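Local coordinates for saframycin Mx1 synthetase B (Legionella pneumophila subsp. pneumophila, PDB 3KXW), which belongs to the AMP-binding enzyme family of the ANL superfamily and holds 5'-O-[(S)-(dodecanoyloxy)(hydroxy)phosphoryl]adenosine in its pocket, at residues T56-G61 with L86-I91; K501-C506 with K563-K568; E524-V529 with A574-N579. All coordinates share one frame; numbering follows the deposited sequence.

Contact 1 of 3, residues T56-G61 with L86-I91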
loop_
_atom_site.group_PDB
_atom_site.type_symbol
_atom_site.label_atom_id
_atom_site.label_comp_id
_atom_site.label_asym_id
_atom_site.label_seq_id
_atom_site.Cartn_x
_atom_site.Cartn_y
_atom_site.Cartn_z
ATOM N N THR A 56 6.164 -29.255 4.627
ATOM C CA THR A 56 4.978 -29.406 5.452
ATOM C C THR A 56 3.691 -29.265 4.629
ATOM O O THR A 56 2.768 -30.079 4.748
ATOM C CB THR A 56 4.970 -28.399 6.606
ATOM O OG1 THR A 56 6.174 -28.545 7.363
ATOM C CG2 THR A 56 3.760 -28.629 7.495
ATOM N N LEU A 57 3.631 -28.244 3.778
ATOM C CA LEU A 57 2.467 -28.083 2.900
ATOM C C LEU A 57 2.253 -29.330 2.032
ATOM O O LEU A 57 1.140 -29.840 1.886
ATOM C CB LEU A 57 2.643 -26.827 2.009
ATOM C CG LEU A 57 2.515 -25.480 2.716
ATOM C CD1 LEU A 57 2.856 -24.311 1.758
ATOM C CD2 LEU A 57 1.102 -25.307 3.301
ATOM N N GLN A 58 3.338 -29.819 1.446
ATOM C CA GLN A 58 3.261 -31.017 0.628
ATOM C C GLN A 58 2.814 -32.228 1.459
ATOM O O GLN A 58 1.960 -33.017 1.013
ATOM C CB GLN A 58 4.608 -31.263 -0.057
ATOM C CG GLN A 58 4.915 -30.249 -1.151
ATOM C CD GLN A 58 6.338 -30.367 -1.676
ATOM O OE1 GLN A 58 7.243 -30.823 -0.973
ATOM N NE2 GLN A 58 6.543 -29.928 -2.899
ATOM N N ALA A 59 3.350 -32.350 2.673
ATOM C CA ALA A 59 3.018 -33.482 3.531
ATOM C C ALA A 59 1.549 -33.440 3.918
ATOM O O ALA A 59 0.932 -34.483 4.165
ATOM C CB ALA A 59 3.888 -33.484 4.798
ATOM N N GLU A 60 0.986 -32.236 3.951
ATOM C CA GLU A 60 -0.413 -32.062 4.334
ATOM C C GLU A 60 -1.387 -32.079 3.164
ATOM O O GLU A 60 -2.576 -31.801 3.335
ATOM C CB GLU A 60 -0.585 -30.768 5.130
ATOM C CG GLU A 60 0.104 -30.795 6.477
ATOM C CD GLU A 60 -0.569 -31.761 7.428
ATOM O OE1 GLU A 60 -1.807 -31.686 7.562
ATOM O OE2 GLU A 60 0.132 -32.595 8.033
ATOM N N GLY A 61 -0.890 -32.403 1.980
ATOM C CA GLY A 61 -1.755 -32.648 0.850
ATOM C C GLY A 61 -1.947 -31.460 -0.077
ATOM O O GLY A 61 -2.683 -31.576 -1.042
ATOM N N LEU A 86 5.495 -20.457 -2.281
ATOM C CA LEU A 86 6.018 -20.481 -3.633
ATOM C C LEU A 86 6.846 -21.744 -3.911
ATOM O O LEU A 86 6.752 -22.326 -4.992
ATOM C CB LEU A 86 6.865 -19.230 -3.945
ATOM C CG LEU A 86 6.193 -17.855 -3.849
ATOM C CD1 LEU A 86 6.960 -16.788 -4.616
ATOM C CD2 LEU A 86 4.747 -17.900 -4.256
ATOM N N TYR A 87 7.685 -22.135 -2.954
ATOM C CA TYR A 87 8.488 -23.344 -3.107
ATOM C C TYR A 87 7.633 -24.592 -3.277
ATOM O O TYR A 87 8.093 -25.562 -3.850
ATOM C CB TYR A 87 9.381 -23.571 -1.901
ATOM C CG TYR A 87 10.707 -22.830 -1.874
ATOM C CD1 TYR A 87 10.783 -21.448 -2.010
ATOM C CD2 TYR A 87 11.888 -23.525 -1.631
ATOM C CE1 TYR A 87 12.021 -20.782 -1.925
ATOM C CE2 TYR A 87 13.125 -22.874 -1.561
ATOM C CZ TYR A 87 13.182 -21.505 -1.696
ATOM O OH TYR A 87 14.428 -20.897 -1.598
ATOM N N ALA A 88 6.417 -24.578 -2.745
ATOM C CA ALA A 88 5.500 -25.706 -2.918
ATOM C C ALA A 88 4.663 -25.605 -4.196
ATOM O O ALA A 88 3.855 -26.489 -4.484
ATOM C CB ALA A 88 4.593 -25.833 -1.704
ATOM N N GLY A 89 4.848 -24.538 -4.961
ATOM C CA GLY A 89 4.028 -24.287 -6.133
ATOM C C GLY A 89 2.601 -23.886 -5.786
ATOM O O GLY A 89 1.716 -23.906 -6.643
ATOM N N CYS A 90 2.378 -23.520 -4.529
ATOM C CA CYS A 90 1.062 -23.085 -4.085
ATOM C C CYS A 90 0.906 -21.578 -4.283
ATOM O O CYS A 90 1.895 -20.851 -4.363
ATOM C CB CYS A 90 0.840 -23.461 -2.610
ATOM S SG CYS A 90 0.821 -25.280 -2.330
ATOM N N ILE A 91 -0.342 -21.140 -4.403
ATOM C CA ILE A 91 -0.667 -19.738 -4.614
ATOM C C ILE A 91 -0.825 -19.069 -3.238
ATOM O O ILE A 91 -1.762 -19.363 -2.509
ATOM C CB ILE A 91 -1.943 -19.585 -5.454
ATOM C CG1 ILE A 91 -1.755 -20.238 -6.837
ATOM C CG2 ILE A 91 -2.372 -18.083 -5.578
ATOM C CD1 ILE A 91 -2.960 -20.128 -7.729
#

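Contact 2 of 3, residues K501-C506 with K563-K568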
loop_
_atom_site.group_PDB
_atom_site.type_symbol
_atom_site.label_atom_id
_atom_site.label_comp_id
_atom_site.label_asym_id
_atom_site.label_seq_id
_atom_site.Cartn_x
_atom_site.Cartn_y
_atom_site.Cartn_z
ATOM N N LYS A 501 -10.722 14.610 0.704
ATOM C CA LYS A 501 -10.267 14.517 2.097
ATOM C C LYS A 501 -11.259 13.710 2.919
ATOM O O LYS A 501 -12.400 14.106 3.062
ATOM C CB LYS A 501 -10.108 15.914 2.708
ATOM C CG LYS A 501 -9.269 16.897 1.870
ATOM C CD LYS A 501 -9.008 18.226 2.601
ATOM C CE LYS A 501 -7.835 18.103 3.567
ATOM N NZ LYS A 501 -6.621 17.551 2.883
ATOM N N LEU A 502 -10.819 12.566 3.423
ATOM C CA LEU A 502 -11.620 11.804 4.356
ATOM C C LEU A 502 -11.721 12.604 5.642
ATOM O O LEU A 502 -10.704 13.005 6.218
ATOM C CB LEU A 502 -10.967 10.459 4.622
ATOM C CG LEU A 502 -11.587 9.604 5.712
ATOM C CD1 LEU A 502 -13.113 9.432 5.505
ATOM C CD2 LEU A 502 -10.860 8.246 5.810
ATOM N N THR A 503 -12.940 12.821 6.103
ATOM C CA THR A 503 -13.175 13.734 7.226
ATOM C C THR A 503 -13.942 13.018 8.308
ATOM O O THR A 503 -14.923 12.373 8.020
ATOM C CB THR A 503 -13.989 14.937 6.752
ATOM O OG1 THR A 503 -13.309 15.547 5.643
ATOM C CG2 THR A 503 -14.172 15.976 7.872
ATOM N N VAL A 504 -13.498 13.132 9.556
ATOM C CA VAL A 504 -14.197 12.492 10.657
ATOM C C VAL A 504 -14.618 13.583 11.623
ATOM O O VAL A 504 -13.802 14.410 11.993
ATOM C CB VAL A 504 -13.299 11.481 11.391
ATOM C CG1 VAL A 504 -13.963 11.023 12.699
ATOM C CG2 VAL A 504 -12.952 10.287 10.472
HETATM N N MSE A 505 -15.885 13.604 12.012
HETATM C CA MSE A 505 -16.340 14.581 13.011
HETATM C C MSE A 505 -16.869 13.847 14.240
HETATM O O MSE A 505 -17.659 12.916 14.104
HETATM C CB MSE A 505 -17.448 15.469 12.433
HETATM C CG MSE A 505 -17.857 16.618 13.336
HETATM SE SE MSE A 505 -19.190 17.757 12.422
HETATM C CE MSE A 505 -18.001 18.541 11.063
ATOM N N CYS A 506 -16.457 14.277 15.434
ATOM C CA CYS A 506 -16.861 13.600 16.668
ATOM C C CYS A 506 -17.361 14.599 17.678
ATOM O O CYS A 506 -16.731 15.627 17.878
ATOM C CB CYS A 506 -15.661 12.883 17.322
ATOM S SG CYS A 506 -14.870 11.676 16.289
ATOM N N LYS A 563 -23.050 19.245 5.788
ATOM C CA LYS A 563 -23.685 20.508 5.410
ATOM C C LYS A 563 -23.285 21.671 6.306
ATOM O O LYS A 563 -23.150 22.806 5.838
ATOM C CB LYS A 563 -25.211 20.373 5.387
ATOM C CG LYS A 563 -25.921 21.725 5.412
ATOM C CD LYS A 563 -27.439 21.595 5.371
ATOM C CE LYS A 563 -28.094 22.969 5.488
ATOM N NZ LYS A 563 -29.257 23.115 4.562
ATOM N N HIS A 564 -23.090 21.398 7.592
ATOM C CA HIS A 564 -22.746 22.466 8.525
ATOM C C HIS A 564 -21.244 22.685 8.712
ATOM O O HIS A 564 -20.827 23.687 9.279
ATOM C CB HIS A 564 -23.471 22.276 9.856
ATOM C CG HIS A 564 -24.953 22.456 9.756
ATOM N ND1 HIS A 564 -25.822 21.397 9.609
ATOM C CD2 HIS A 564 -25.718 23.574 9.752
ATOM C CE1 HIS A 564 -27.062 21.855 9.538
ATOM N NE2 HIS A 564 -27.025 23.172 9.624
ATOM N N LEU A 565 -20.430 21.758 8.225
ATOM C CA LEU A 565 -19.014 22.034 8.090
ATOM C C LEU A 565 -18.880 23.012 6.940
ATOM O O LEU A 565 -18.080 23.948 6.982
ATOM C CB LEU A 565 -18.243 20.759 7.761
ATOM C CG LEU A 565 -16.750 20.805 8.074
ATOM C CD1 LEU A 565 -16.558 21.270 9.513
ATOM C CD2 LEU A 565 -16.115 19.441 7.873
ATOM N N LEU A 566 -19.684 22.772 5.909
ATOM C CA LEU A 566 -19.686 23.576 4.693
ATOM C C LEU A 566 -20.259 24.980 4.941
ATOM O O LEU A 566 -19.750 25.964 4.405
ATOM C CB LEU A 566 -20.481 22.856 3.598
ATOM C CG LEU A 566 -20.268 23.372 2.174
ATOM C CD1 LEU A 566 -18.779 23.485 1.877
ATOM C CD2 LEU A 566 -20.956 22.465 1.171
ATOM N N ASP A 567 -21.322 25.059 5.743
ATOM C CA ASP A 567 -21.879 26.337 6.204
ATOM C C ASP A 567 -20.864 27.163 6.994
ATOM O O ASP A 567 -20.759 28.375 6.808
ATOM C CB ASP A 567 -23.094 26.108 7.103
ATOM C CG ASP A 567 -24.393 26.081 6.333
ATOM O OD1 ASP A 567 -25.417 26.577 6.858
ATOM O OD2 ASP A 567 -24.395 25.555 5.202
ATOM N N LYS A 568 -20.131 26.495 7.881
ATOM C CA LYS A 568 -19.286 27.158 8.876
ATOM C C LYS A 568 -20.161 27.721 9.995
ATOM O O LYS A 568 -19.842 28.756 10.596
ATOM C CB LYS A 568 -18.413 28.249 8.244
#

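Contact 3 of 3, residues E524-V529 with A574-N579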
loop_
_atom_site.group_PDB
_atom_site.type_symbol
_atom_site.label_atom_id
_atom_site.label_comp_id
_atom_site.label_asym_id
_atom_site.label_seq_id
_atom_site.Cartn_x
_atom_site.Cartn_y
_atom_site.Cartn_z
ATOM N N GLU A 524 -5.184 8.849 17.907
ATOM C CA GLU A 524 -5.880 7.581 18.121
ATOM C C GLU A 524 -6.894 7.351 17.029
ATOM O O GLU A 524 -7.083 6.225 16.559
ATOM C CB GLU A 524 -6.583 7.570 19.488
ATOM C CG GLU A 524 -5.617 7.369 20.632
ATOM C CD GLU A 524 -6.193 7.747 21.989
ATOM O OE1 GLU A 524 -7.256 8.409 22.040
ATOM O OE2 GLU A 524 -5.560 7.402 23.012
ATOM N N ILE A 525 -7.565 8.422 16.624
ATOM C CA ILE A 525 -8.524 8.294 15.555
ATOM C C ILE A 525 -7.804 7.908 14.259
ATOM O O ILE A 525 -8.199 6.967 13.581
ATOM C CB ILE A 525 -9.321 9.577 15.371
ATOM C CG1 ILE A 525 -10.249 9.761 16.579
ATOM C CG2 ILE A 525 -10.126 9.485 14.088
ATOM C CD1 ILE A 525 -10.879 11.184 16.683
ATOM N N PHE A 526 -6.729 8.616 13.937
ATOM C CA PHE A 526 -5.992 8.293 12.722
ATOM C C PHE A 526 -5.547 6.832 12.711
ATOM O O PHE A 526 -5.763 6.103 11.726
ATOM C CB PHE A 526 -4.803 9.245 12.495
ATOM C CG PHE A 526 -4.177 9.078 11.137
ATOM C CD1 PHE A 526 -4.577 9.863 10.066
ATOM C CD2 PHE A 526 -3.229 8.098 10.928
ATOM C CE1 PHE A 526 -3.995 9.691 8.801
ATOM C CE2 PHE A 526 -2.657 7.905 9.676
ATOM C CZ PHE A 526 -3.050 8.708 8.611
ATOM N N GLU A 527 -4.955 6.386 13.809
ATOM C CA GLU A 527 -4.507 4.987 13.916
ATOM C C GLU A 527 -5.639 3.957 13.787
ATOM O O GLU A 527 -5.517 2.942 13.095
ATOM C CB GLU A 527 -3.733 4.788 15.217
ATOM C CG GLU A 527 -3.299 3.348 15.465
ATOM C CD GLU A 527 -2.721 3.156 16.870
ATOM O OE1 GLU A 527 -1.819 3.938 17.269
ATOM O OE2 GLU A 527 -3.191 2.247 17.580
ATOM N N LEU A 528 -6.764 4.233 14.431
ATOM C CA LEU A 528 -7.906 3.331 14.356
ATOM C C LEU A 528 -8.401 3.102 12.948
ATOM O O LEU A 528 -8.635 1.962 12.545
ATOM C CB LEU A 528 -9.062 3.855 15.220
ATOM C CG LEU A 528 -10.322 2.994 15.204
ATOM C CD1 LEU A 528 -10.067 1.663 15.916
ATOM C CD2 LEU A 528 -11.474 3.730 15.873
ATOM N N VAL A 529 -8.595 4.182 12.193
ATOM C CA VAL A 529 -9.131 4.061 10.847
ATOM C C VAL A 529 -8.099 3.395 9.912
ATOM O O VAL A 529 -8.441 2.593 9.046
ATOM C CB VAL A 529 -9.546 5.451 10.313
ATOM C CG1 VAL A 529 -10.007 5.345 8.875
ATOM C CG2 VAL A 529 -10.647 6.041 11.220
ATOM N N ALA A 574 -12.339 21.877 18.147
ATOM C CA ALA A 574 -11.004 21.897 17.556
ATOM C C ALA A 574 -11.023 21.198 16.223
ATOM O O ALA A 574 -11.924 20.398 15.940
ATOM C CB ALA A 574 -9.969 21.251 18.489
ATOM N N THR A 575 -10.034 21.514 15.398
ATOM C CA THR A 575 -9.903 20.875 14.095
ATOM C C THR A 575 -8.481 20.390 13.977
ATOM O O THR A 575 -7.570 21.045 14.470
ATOM C CB THR A 575 -10.228 21.861 12.951
ATOM O OG1 THR A 575 -11.586 22.291 13.072
ATOM C CG2 THR A 575 -10.059 21.209 11.571
ATOM N N TRP A 576 -8.286 19.243 13.335
ATOM C CA TRP A 576 -6.948 18.733 13.054
ATOM C C TRP A 576 -6.884 18.536 11.544
ATOM O O TRP A 576 -7.812 17.978 10.959
ATOM C CB TRP A 576 -6.790 17.396 13.784
ATOM C CG TRP A 576 -5.521 16.597 13.558
ATOM C CD1 TRP A 576 -4.389 16.625 14.318
ATOM C CD2 TRP A 576 -5.314 15.577 12.566
ATOM N NE1 TRP A 576 -3.470 15.707 13.841
ATOM C CE2 TRP A 576 -4.020 15.053 12.764
ATOM C CE3 TRP A 576 -6.100 15.060 11.526
ATOM C CZ2 TRP A 576 -3.487 14.044 11.951
ATOM C CZ3 TRP A 576 -5.568 14.062 10.711
ATOM C CH2 TRP A 576 -4.275 13.566 10.932
ATOM N N GLN A 577 -5.806 19.005 10.924
ATOM C CA GLN A 577 -5.610 18.845 9.482
ATOM C C GLN A 577 -4.247 18.218 9.217
ATOM O O GLN A 577 -3.205 18.839 9.466
ATOM C CB GLN A 577 -5.697 20.196 8.764
ATOM C CG GLN A 577 -7.065 20.882 8.841
ATOM C CD GLN A 577 -8.059 20.338 7.829
ATOM O OE1 GLN A 577 -7.915 19.215 7.346
ATOM N NE2 GLN A 577 -9.073 21.133 7.497
ATOM N N LEU A 578 -4.251 16.995 8.705
ATOM C CA LEU A 578 -3.005 16.253 8.474
ATOM C C LEU A 578 -1.958 17.052 7.702
ATOM O O LEU A 578 -0.769 17.038 8.044
ATOM C CB LEU A 578 -3.302 14.940 7.741
ATOM C CG LEU A 578 -2.100 14.146 7.237
ATOM C CD1 LEU A 578 -1.159 13.823 8.369
ATOM C CD2 LEU A 578 -2.584 12.870 6.564
ATOM N N ASN A 579 -2.392 17.743 6.659
ATOM C CA ASN A 579 -1.427 18.333 5.738
ATOM C C ASN A 579 -1.115 19.791 6.016
ATOM O O ASN A 579 -0.415 20.437 5.240
ATOM C CB ASN A 579 -1.808 18.086 4.270
ATOM C CG ASN A 579 -3.064 18.786 3.863
ATOM O OD1 ASN A 579 -3.549 19.697 4.542
ATOM N ND2 ASN A 579 -3.606 18.373 2.732
#

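Contact 1 of 3, residues T56-G61 with L86-I91
Q58 and A88 mark where the two backbones come closest, their CA atoms 6.8 Å apart, with the final turn of helix 43-59 beside the residues that follow helix 76-87. The methyl of A88 points at the other helix and meets the flank of L57 CD1, A88 CB to L57 CD1 at 4.2 Å. L57 owes this reach to its torsions: CG stands opposite the carbonyl carbon, and chi2 of 174° carries CD1 straight on from CA. CD1 is the only L57 atom that comes this near to A88. Q58 approaches from beside L57, its CG 4.5 Å from A88 CB and its NE2 4.3 Å from A88 CA. These are van der Waals contacts; the polar use of NE2 is a hydrogen bond to Q160 O. Neighbouring W159 donates its NE1 to Y87 O, so one loop is bonded to both segments.

Each helix ends in a Schellman motif, with G61 and G89 at the positive-phi positions. G61 N reaches Q58 O at 3.1 Å, and G89 N reaches L86 O at 2.9 Å. The motif at G89 turns the chain from helix 76-87 into strand 91-95, completing a beta-alpha-beta crossover from strand 67-71, its parallel neighbour in the sheet. V68 of strand 67-71 is touched by L57 from one segment and by C90 from the other. Between those two residues the approach is looser, with C90 SG 4.7 Å from L57 CD1.

Contact 2 of 3, residues K501-C506 with K563-K568
L565, on the last turns of helix 554-567, projects at strand 499-508 and fits against M505 and T503, two residues apart and therefore on the same face of the strand. The backbones stay well separated, the closest CA pair being M505 and L565 at 9.3 Å, and side chains bridge the gap.

M505, present as selenomethionine, leaves the strand fully extended through its first two torsions and then turns about the CG-SE bond, chi3 -70°. That turn brings the terminal CE alongside the leucine, the two side chains sliding past each other in opposite directions. M505 CE lies 3.5 Å from L565 CD1, tighter than a usual carbon contact, and 3.8 Å from L565 CD2. M505 CE is also 4.0 Å from both L565 CB and CG, so this one methyl touches every side-chain carbon of the leucine.

T503 behaves differently. Its CG2 is anti to the backbone N, which aims the methyl at the helix, where it meets L565 CD2 tip to tip at 4.0 Å. L565 itself has CG anti to its own N (chi1 -159°), and chi2 of 51° turns the branches so that CD1 is nearest M505 CE and CD2 lies between M505 and T503.

Helix 554-567 thus packs on one face of the mixed sheet 486-496, 499-508, 539-544, 574-577 of the Disco-interacting protein 2-like AMP domain, with helix 469-479 on the other. V541 touches both M505 and L565. No hydrogen bond crosses between the segments, so the helix is held here by dispersion and burial of methyl groups, forces that depend on close fit more than on bond direction.

Contact 3 of 3, residues E524-V529 with A574-N579
F526 is the one residue of 524-529 that touches 574-579, where it meets W576 and L578. The nearest backbone approach, F526 CA to L578 CA, is 9.5 Å, so the gap is spanned by side chains.

Along helix 515-533, E524 O, in mid-helix, accepts L528 N at 2.9 Å. I525 follows, its side chain directed to C506 of strand 499-508, which seats this part of the helix on the sheet. Next comes F526, on a neighbouring flank of the helix. Its CG is anti to the backbone N, chi1 -170°, which swings the ring outward to the strand. F526 CD1 comes to 3.8 Å from W576 CH2, at the far end of the indole. The two side chains cross at about a right angle, and the rings meet obliquely. One atom further round, F526 CE1 reaches L578 CD2 at 4.1 Å, so neighbouring ring atoms serve different partners. W576 also extends with CG anti to N, chi1 175°, which explains how a strand residue reaches the helix. Past F526, L528 rests on S480, and V529 N returns to I525 O at 3.1 Å to continue the helix.

Around this cluster, F522, one turn earlier on the same helix, stacks on W576, and K276 of helix 269-277 makes a cation-pi contact with the indole. Y273 of that helix meets both F526 and L578, so the contact lies where helix 515-533, edge strand 574-577 and helix 269-277, part of the AMP-binding enzyme region of the chain, come together.

In the fold
From the N terminus, contact 1 comes first, joining the ends of helices 43-59 and 76-87 and closing a loop of 24 residues that contains strand 67-71 and most of helix 76-87. It is complete long before the others open and lies on the opposite side of the chain's centre, its centre about 51 Å from that of contact 2 and about 43 Å from that of contact 3. Contacts 2 and 3 cross: 501-506, 524-529, 563-568 and 574-579 alternate along the chain, spanning 56 and 44 residues respectively. Both reach the sheet containing strands 499-508 and 574-577, fastening helices 554-567 and 515-533 to it. They touch directly, with C506 SG 4.0 Å from I525 CD1.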